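Side-chain contacts in bluetongue virus COAT protein VP7 (Bluetongue virus, PDB 1BVP), which forms homotrimers that coat the VP3 scaffold of the bluetongue virus core as capsomers of the inner capsid: residues A[271-276]-A[342-347]; A[10-15]-A[310-315]; A[276-281]-A[314-319]. All blocks are in the same frame, centred on the assembly; numbering follows the deposited sequence.

All three contacts lie in the helical part of VP7, away from the strands of residues 122-252. Contact 3 is the middle one. Its centre is about 11 Å from the centre of contact 1 and about 11 Å from that of contact 2, which are themselves about 22 Å apart. Helix 304-323 serves contacts 2 and 3, which share Ser314 and Thr315. Contacts 1 and 3 share His276 at the start of helix 276-286, and a weak hydrogen bond joins Ala347 O to His279 NE2. Leu313 CD2 of contact 2 packs on Trp278 CH2 of contact 3. No ligand is involved, but each contact also touches a neighbouring subunit of the trimer.

Contact 1 of 3, residues A[271-276]-A[342-347]; sequences YSFRDH and AIARAA
The backbones of 271-276 and 342-347 come nearest at Phe273 and Ala344, whose CA atoms are 6.2 Å apart. This is a loop-on-helix contact in the helical domain of VP7. The link between helices 263-271 and 276-286 packs on the C-terminal helix 341-346. Phe273 CG stands anti to the backbone N (chi1 180°), and the ring reaches the helix with one face. Ala344 CA sits over that face, 3.9 Å from the ring centroid and 15° off the normal, a CH-pi contact. The methyl of Ala344 lies near the CG-CD2 side of the ring, 3.5 Å from Phe273 CD2. The methyl of Ala347 approaches obliquely from the same side of the ring plane, 3.5 Å from Phe273 CE1. The two alanines are three residues apart, so both meet the ring from neighbouring turns. Asp275 C lies over the opposite face, so the ring is sandwiched between loop and helix. The rings of Phe273 and His276 are T-shaped, with Phe273 CZ over the centre of the imidazole. Asp275 caps the start of helix 276-286, its OD1 accepting from Trp278 N, and its OD2 bonds to Tyr320 OH. A second subunit closes in here too: Thr118 OG1 of that subunit bonds to Arg274 N, and its Trp119 packs on Ala344. Farther out, Ile343 crosses His276 at about a right angle, and its CG2 touches CE1 at the imidazole edge, 4.0 Å away and near the ring plane.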
loop_
_atom_site.group_PDB
_atom_site.type_symbol
_atom_site.label_atom_id
_atom_site.label_comp_id
_atom_site.label_asym_id
_atom_site.label_seq_id
_atom_site.Cartn_x
_atom_site.Cartn_y
_atom_site.Cartn_z
ATOM N N TYR A 271 16.274 2.030 4.845
ATOM C CA TYR A 271 17.253 1.910 3.768
ATOM C C TYR A 271 17.640 3.187 3.065
ATOM O O TYR A 271 18.466 3.164 2.169
ATOM C CB TYR A 271 16.851 0.821 2.783
ATOM C CG TYR A 271 16.926 -0.579 3.366
ATOM C CD1 TYR A 271 18.145 -1.228 3.508
ATOM C CD2 TYR A 271 15.779 -1.245 3.811
ATOM C CE1 TYR A 271 18.238 -2.512 4.090
ATOM C CE2 TYR A 271 15.862 -2.533 4.395
ATOM C CZ TYR A 271 17.097 -3.146 4.524
ATOM O OH TYR A 271 17.187 -4.407 5.081
ATOM N N SER A 272 17.061 4.309 3.465
ATOM C CA SER A 272 17.453 5.580 2.871
ATOM C C SER A 272 18.885 5.868 3.284
ATOM O O SER A 272 19.388 5.424 4.344
ATOM C CB SER A 272 16.562 6.709 3.320
ATOM O OG SER A 272 15.311 6.522 2.730
ATOM N N PHE A 273 19.522 6.652 2.441
ATOM C CA PHE A 273 20.912 6.984 2.614
ATOM C C PHE A 273 21.217 7.900 3.792
ATOM O O PHE A 273 22.004 7.521 4.672
ATOM C CB PHE A 273 21.418 7.587 1.300
ATOM C CG PHE A 273 22.861 7.994 1.334
ATOM C CD1 PHE A 273 23.867 7.037 1.585
ATOM C CD2 PHE A 273 23.223 9.329 1.117
ATOM C CE1 PHE A 273 25.224 7.402 1.620
ATOM C CE2 PHE A 273 24.576 9.719 1.151
ATOM C CZ PHE A 273 25.580 8.739 1.402
ATOM N N ARG A 274 20.600 9.098 3.775
ATOM C CA ARG A 274 20.790 10.168 4.781
ATOM C C ARG A 274 22.194 10.772 4.594
ATOM O O ARG A 274 22.349 11.877 4.048
ATOM C CB ARG A 274 20.553 9.636 6.208
ATOM C CG ARG A 274 19.085 9.677 6.518
ATOM C CD ARG A 274 18.717 8.951 7.759
ATOM N NE ARG A 274 17.418 9.417 8.237
ATOM C CZ ARG A 274 16.266 8.826 7.963
ATOM N NH1 ARG A 274 16.271 7.724 7.223
ATOM N NH2 ARG A 274 15.120 9.394 8.353
ATOM N N ASP A 275 23.210 10.008 4.974
ATOM C CA ASP A 275 24.586 10.420 4.789
ATOM C C ASP A 275 25.432 9.179 5.023
ATOM O O ASP A 275 24.906 8.100 5.414
ATOM C CB ASP A 275 24.995 11.570 5.729
ATOM C CG ASP A 275 24.827 11.233 7.229
ATOM O OD1 ASP A 275 25.153 10.116 7.702
ATOM O OD2 ASP A 275 24.372 12.128 7.956
ATOM N N HIS A 276 26.740 9.345 4.893
ATOM C CA HIS A 276 27.635 8.210 5.055
ATOM C C HIS A 276 27.651 7.544 6.389
ATOM O O HIS A 276 27.865 6.335 6.470
ATOM C CB HIS A 276 29.051 8.576 4.657
ATOM C CG HIS A 276 29.183 8.931 3.211
ATOM N ND1 HIS A 276 29.065 10.229 2.751
ATOM C CD2 HIS A 276 29.342 8.152 2.112
ATOM C CE1 HIS A 276 29.140 10.231 1.430
ATOM N NE2 HIS A 276 29.308 8.985 1.019
ATOM N N ALA A 342 23.648 11.371 -6.920
ATOM C CA ALA A 342 24.774 10.631 -7.506
ATOM C C ALA A 342 25.680 10.043 -6.423
ATOM O O ALA A 342 26.090 8.873 -6.472
ATOM C CB ALA A 342 25.561 11.549 -8.428
ATOM N N ILE A 343 25.964 10.863 -5.426
ATOM C CA ILE A 343 26.796 10.444 -4.309
ATOM C C ILE A 343 26.098 9.358 -3.467
ATOM O O ILE A 343 26.739 8.389 -3.029
ATOM C CB ILE A 343 27.154 11.661 -3.439
ATOM C CG1 ILE A 343 28.036 12.629 -4.235
ATOM C CG2 ILE A 343 27.857 11.210 -2.189
ATOM C CD1 ILE A 343 28.320 13.931 -3.518
ATOM N N ALA A 344 24.794 9.539 -3.240
ATOM C CA ALA A 344 24.001 8.585 -2.483
ATOM C C ALA A 344 24.027 7.236 -3.201
ATOM O O ALA A 344 24.359 6.206 -2.590
ATOM C CB ALA A 344 22.548 9.082 -2.336
ATOM N N ARG A 345 23.703 7.254 -4.497
ATOM C CA ARG A 345 23.664 6.043 -5.312
ATOM C C ARG A 345 24.980 5.272 -5.289
ATOM O O ARG A 345 24.986 4.041 -5.186
ATOM C CB ARG A 345 23.272 6.378 -6.751
ATOM C CG ARG A 345 23.699 5.328 -7.767
ATOM C CD ARG A 345 22.527 4.823 -8.589
ATOM N NE ARG A 345 22.874 3.655 -9.413
ATOM C CZ ARG A 345 23.426 2.513 -8.961
ATOM N NH1 ARG A 345 23.740 2.328 -7.663
ATOM N NH2 ARG A 345 23.610 1.504 -9.814
ATOM N N ALA A 346 26.093 5.997 -5.340
ATOM C CA ALA A 346 27.408 5.368 -5.339
ATOM C C ALA A 346 27.750 4.634 -4.059
ATOM O O ALA A 346 28.641 3.781 -4.038
ATOM C CB ALA A 346 28.449 6.405 -5.601
ATOM N N ALA A 347 27.079 4.998 -2.974
ATOM C CA ALA A 347 27.356 4.405 -1.678
ATOM C C ALA A 347 26.796 3.023 -1.514
ATOM O O ALA A 347 27.201 2.307 -0.588
ATOM C CB ALA A 347 26.852 5.291 -0.597
#

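Contact 2 of 3, residues A[10-15]-A[310-315]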
loop_
_atom_site.group_PDB
_atom_site.type_symbol
_atom_site.label_atom_id
_atom_site.label_comp_id
_atom_site.label_asym_id
_atom_site.label_seq_id
_atom_site.Cartn_x
_atom_site.Cartn_y
_atom_site.Cartn_z
ATOM N N THR A 10 9.315 4.148 23.177
ATOM C CA THR A 10 8.804 5.316 23.897
ATOM C C THR A 10 9.889 6.364 24.097
ATOM O O THR A 10 9.689 7.542 23.790
ATOM C CB THR A 10 8.305 4.939 25.259
ATOM O OG1 THR A 10 7.168 4.094 25.126
ATOM C CG2 THR A 10 7.893 6.187 26.010
ATOM N N VAL A 11 11.049 5.928 24.582
ATOM C CA VAL A 11 12.164 6.842 24.808
ATOM C C VAL A 11 12.691 7.482 23.547
ATOM O O VAL A 11 12.990 8.696 23.531
ATOM C CB VAL A 11 13.312 6.144 25.502
ATOM C CG1 VAL A 11 14.462 7.076 25.641
ATOM C CG2 VAL A 11 12.843 5.592 26.848
ATOM N N MET A 12 12.838 6.675 22.488
ATOM C CA MET A 12 13.345 7.204 21.215
ATOM C C MET A 12 12.384 8.195 20.602
ATOM O O MET A 12 12.821 9.232 20.109
ATOM C CB MET A 12 13.640 6.114 20.212
ATOM C CG MET A 12 14.657 5.099 20.661
ATOM S SD MET A 12 15.152 4.102 19.213
ATOM C CE MET A 12 13.924 2.861 19.191
ATOM N N ARG A 13 11.078 7.914 20.649
ATOM C CA ARG A 13 10.130 8.870 20.063
ATOM C C ARG A 13 10.125 10.193 20.854
ATOM O O ARG A 13 9.919 11.261 20.280
ATOM C CB ARG A 13 8.721 8.278 19.924
ATOM C CG ARG A 13 8.641 6.999 19.122
ATOM C CD ARG A 13 7.198 6.436 18.955
ATOM N NE ARG A 13 6.479 7.085 17.862
ATOM C CZ ARG A 13 5.319 7.751 17.976
ATOM N NH1 ARG A 13 4.695 7.863 19.156
ATOM N NH2 ARG A 13 4.791 8.361 16.904
ATOM N N ALA A 14 10.396 10.120 22.157
ATOM C CA ALA A 14 10.456 11.298 23.027
ATOM C C ALA A 14 11.678 12.130 22.640
ATOM O O ALA A 14 11.619 13.366 22.568
ATOM C CB ALA A 14 10.567 10.862 24.474
ATOM N N CYS A 15 12.805 11.462 22.402
ATOM C CA CYS A 15 13.991 12.209 22.029
ATOM C C CYS A 15 13.814 12.926 20.687
ATOM O O CYS A 15 14.423 13.968 20.458
ATOM C CB CYS A 15 15.197 11.291 21.947
ATOM S SG CYS A 15 15.714 10.570 23.472
ATOM N N LEU A 310 13.270 -3.712 12.138
ATOM C CA LEU A 310 12.965 -2.714 11.128
ATOM C C LEU A 310 12.264 -1.547 11.781
ATOM O O LEU A 310 12.664 -0.401 11.549
ATOM C CB LEU A 310 12.105 -3.289 9.983
ATOM C CG LEU A 310 12.887 -4.286 9.116
ATOM C CD1 LEU A 310 11.939 -5.053 8.260
ATOM C CD2 LEU A 310 13.946 -3.582 8.297
ATOM N N LEU A 311 11.234 -1.816 12.588
ATOM C CA LEU A 311 10.505 -0.734 13.260
ATOM C C LEU A 311 11.414 0.099 14.164
ATOM O O LEU A 311 11.444 1.332 14.084
ATOM C CB LEU A 311 9.360 -1.293 14.081
ATOM C CG LEU A 311 8.330 -1.941 13.180
ATOM C CD1 LEU A 311 7.162 -2.365 14.031
ATOM C CD2 LEU A 311 7.892 -0.951 12.098
ATOM N N LEU A 312 12.189 -0.599 14.985
ATOM C CA LEU A 312 13.122 0.035 15.889
ATOM C C LEU A 312 14.172 0.875 15.113
ATOM O O LEU A 312 14.449 2.044 15.454
ATOM C CB LEU A 312 13.761 -1.051 16.756
ATOM C CG LEU A 312 13.347 -1.285 18.232
ATOM C CD1 LEU A 312 11.956 -0.883 18.525
ATOM C CD2 LEU A 312 13.574 -2.725 18.612
ATOM N N LEU A 313 14.712 0.321 14.030
ATOM C CA LEU A 313 15.698 1.058 13.235
ATOM C C LEU A 313 15.089 2.274 12.545
ATOM O O LEU A 313 15.743 3.293 12.417
ATOM C CB LEU A 313 16.304 0.154 12.193
ATOM C CG LEU A 313 17.798 -0.079 12.242
ATOM C CD1 LEU A 313 18.134 -0.774 10.942
ATOM C CD2 LEU A 313 18.591 1.215 12.370
ATOM N N SER A 314 13.841 2.170 12.094
ATOM C CA SER A 314 13.159 3.280 11.436
ATOM C C SER A 314 13.020 4.456 12.399
ATOM O O SER A 314 13.290 5.613 12.043
ATOM C CB SER A 314 11.785 2.834 10.947
ATOM O OG SER A 314 11.226 3.868 10.161
ATOM N N THR A 315 12.603 4.156 13.627
ATOM C CA THR A 315 12.496 5.176 14.650
ATOM C C THR A 315 13.891 5.766 14.927
ATOM O O THR A 315 14.054 6.993 14.975
ATOM C CB THR A 315 11.913 4.589 15.930
ATOM O OG1 THR A 315 10.662 3.980 15.621
ATOM C CG2 THR A 315 11.664 5.682 16.974
#
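Between 10-15 and 310-315 the nearest CA atoms are those of Met12 and Thr315, 6.9 Å apart. The contacts across are van der Waals, mostly between carbons. Thr315 turns its methyl to the other helix: CG2 meets Met12 CB at 3.8 Å and Arg13 CG at 3.9 Å, touching two successive residues. Arg13 crosses Thr315 at about a right angle and offers its aliphatic part. The end of Met12 goes another way. Its chain bends at the last torsion (chi3 -86°). CE then meets a carbonyl oxygen, Leu312 O, at 3.9 Å, and a methyl, Leu312 CD1, at 4.3 Å. The axes of the two segments are 10.4 Å apart and run nearly the same way, at 21°. This is helix packing within the helical domain, which combines the N-terminal and C-terminal parts of the chain on one side of the strand-rich region. The polar bonds stay within helices or go to other partners. Thr315 OG1 donates to Leu311 O at 3.2 Å, tilted out of the carbonyl plane, and Leu311 O also accepts from Thr315 N. The bond from OG1 keeps the hydroxyl on its own helix while CG2 faces Met12. At the trimer interface, Arg13 O accepts from Asn107 ND2 of a second subunit.

Contact 3 of 3, residues A[276-281]-A[314-319]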
loop_
_atom_site.group_PDB
_atom_site.type_symbol
_atom_site.label_atom_id
_atom_site.label_comp_id
_atom_site.label_asym_id
_atom_site.label_seq_id
_atom_site.Cartn_x
_atom_site.Cartn_y
_atom_site.Cartn_z
ATOM N N HIS A 276 26.740 9.345 4.893
ATOM C CA HIS A 276 27.635 8.210 5.055
ATOM C C HIS A 276 27.651 7.544 6.389
ATOM O O HIS A 276 27.865 6.335 6.470
ATOM C CB HIS A 276 29.051 8.576 4.657
ATOM C CG HIS A 276 29.183 8.931 3.211
ATOM N ND1 HIS A 276 29.065 10.229 2.751
ATOM C CD2 HIS A 276 29.342 8.152 2.112
ATOM C CE1 HIS A 276 29.140 10.231 1.430
ATOM N NE2 HIS A 276 29.308 8.985 1.019
ATOM N N THR A 277 27.420 8.319 7.439
ATOM C CA THR A 277 27.422 7.762 8.780
ATOM C C THR A 277 26.183 6.890 8.995
ATOM O O THR A 277 26.281 5.726 9.432
ATOM C CB THR A 277 27.549 8.896 9.814
ATOM O OG1 THR A 277 28.780 9.600 9.576
ATOM C CG2 THR A 277 27.553 8.343 11.232
ATOM N N TRP A 278 25.019 7.401 8.612
ATOM C CA TRP A 278 23.820 6.619 8.794
ATOM C C TRP A 278 23.911 5.357 7.941
ATOM O O TRP A 278 23.567 4.241 8.364
ATOM C CB TRP A 278 22.614 7.425 8.381
ATOM C CG TRP A 278 21.416 6.568 8.345
ATOM C CD1 TRP A 278 20.760 6.102 7.238
ATOM C CD2 TRP A 278 20.800 5.957 9.466
ATOM N NE1 TRP A 278 19.785 5.216 7.607
ATOM C CE2 TRP A 278 19.787 5.105 8.971
ATOM C CE3 TRP A 278 21.016 6.036 10.849
ATOM C CZ2 TRP A 278 18.984 4.334 9.811
ATOM C CZ3 TRP A 278 20.222 5.271 11.692
ATOM C CH2 TRP A 278 19.212 4.427 11.167
ATOM N N HIS A 279 24.351 5.559 6.711
ATOM C CA HIS A 279 24.507 4.471 5.795
ATOM C C HIS A 279 25.451 3.404 6.394
ATOM O O HIS A 279 25.118 2.200 6.454
ATOM C CB HIS A 279 24.998 5.043 4.473
ATOM C CG HIS A 279 25.020 4.036 3.373
ATOM N ND1 HIS A 279 23.885 3.385 2.948
ATOM C CD2 HIS A 279 26.055 3.478 2.696
ATOM C CE1 HIS A 279 24.221 2.457 2.070
ATOM N NE2 HIS A 279 25.532 2.495 1.902
ATOM N N GLY A 280 26.590 3.848 6.925
ATOM C CA GLY A 280 27.528 2.919 7.551
ATOM C C GLY A 280 26.961 2.222 8.787
ATOM O O GLY A 280 27.105 1.001 8.961
ATOM N N LEU A 281 26.317 3.002 9.653
ATOM C CA LEU A 281 25.725 2.506 10.896
ATOM C C LEU A 281 24.615 1.497 10.611
ATOM O O LEU A 281 24.567 0.412 11.218
ATOM C CB LEU A 281 25.125 3.691 11.652
ATOM C CG LEU A 281 25.014 3.855 13.181
ATOM C CD1 LEU A 281 23.627 4.381 13.478
ATOM C CD2 LEU A 281 25.273 2.598 13.944
ATOM N N SER A 314 13.841 2.170 12.094
ATOM C CA SER A 314 13.159 3.280 11.436
ATOM C C SER A 314 13.020 4.456 12.399
ATOM O O SER A 314 13.290 5.613 12.043
ATOM C CB SER A 314 11.785 2.834 10.947
ATOM O OG SER A 314 11.226 3.868 10.161
ATOM N N THR A 315 12.603 4.156 13.627
ATOM C CA THR A 315 12.496 5.176 14.650
ATOM C C THR A 315 13.891 5.766 14.927
ATOM O O THR A 315 14.054 6.993 14.975
ATOM C CB THR A 315 11.913 4.589 15.930
ATOM O OG1 THR A 315 10.662 3.980 15.621
ATOM C CG2 THR A 315 11.664 5.682 16.974
ATOM N N LEU A 316 14.906 4.917 15.080
ATOM C CA LEU A 316 16.253 5.435 15.319
ATOM C C LEU A 316 16.690 6.368 14.188
ATOM O O LEU A 316 17.401 7.357 14.433
ATOM C CB LEU A 316 17.261 4.311 15.494
ATOM C CG LEU A 316 18.701 4.701 15.838
ATOM C CD1 LEU A 316 18.753 5.241 17.251
ATOM C CD2 LEU A 316 19.611 3.459 15.754
ATOM N N ALA A 317 16.221 6.109 12.966
ATOM C CA ALA A 317 16.580 6.974 11.829
ATOM C C ALA A 317 15.959 8.332 12.034
ATOM O O ALA A 317 16.571 9.360 11.711
ATOM C CB ALA A 317 16.121 6.399 10.543
ATOM N N ASP A 318 14.735 8.352 12.550
ATOM C CA ASP A 318 14.086 9.635 12.810
ATOM C C ASP A 318 14.839 10.397 13.897
ATOM O O ASP A 318 15.043 11.604 13.777
ATOM C CB ASP A 318 12.659 9.443 13.247
ATOM C CG ASP A 318 11.778 8.930 12.145
ATOM O OD1 ASP A 318 12.040 9.219 10.951
ATOM O OD2 ASP A 318 10.783 8.282 12.504
ATOM N N VAL A 319 15.262 9.692 14.950
ATOM C CA VAL A 319 16.029 10.326 16.016
ATOM C C VAL A 319 17.310 10.900 15.417
ATOM O O VAL A 319 17.660 12.048 15.684
ATOM C CB VAL A 319 16.399 9.337 17.143
ATOM C CG1 VAL A 319 17.399 9.991 18.099
ATOM C CG2 VAL A 319 15.152 8.930 17.904
#
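Trp278 and Ala317 make the main touch between helices 276-286 and 304-323, with CA atoms 7.9 Å apart. The indole can be followed outward from CB. There CG is anti to the backbone N (chi1 170°), which sends the ring out from its helix toward the other one. Next comes CD1, on the side of the preceding loop, where it packs on Ser272 O and Phe273 O. CE2 begins the approach to the Ala317 methyl. CZ2 meets that methyl most closely, with CB 3.6 Å away. CH2, at the far end of the ring, lies 3.7 Å from both CB and CA of Ala317. CZ3 is 4.0 Å from Ala317 CA and more loosely placed against Leu316 CG, at 4.5 Å. Ala317 thus rests over one face of the six-membered ring. Its CA is 4.1 Å from the centroid and 27° off the normal, a CH-pi contact. On this same side Arg274 is a separate cation-pi partner of the indole and also packs on Ala317. Leu316 continues the apolar packing onto helix 55-73, so this buried contact joins three helices of the helical domain. Contact across the two segments is through carbon alone. Its hold therefore rests on shape and dispersion, with a small CH-pi share from the ring face.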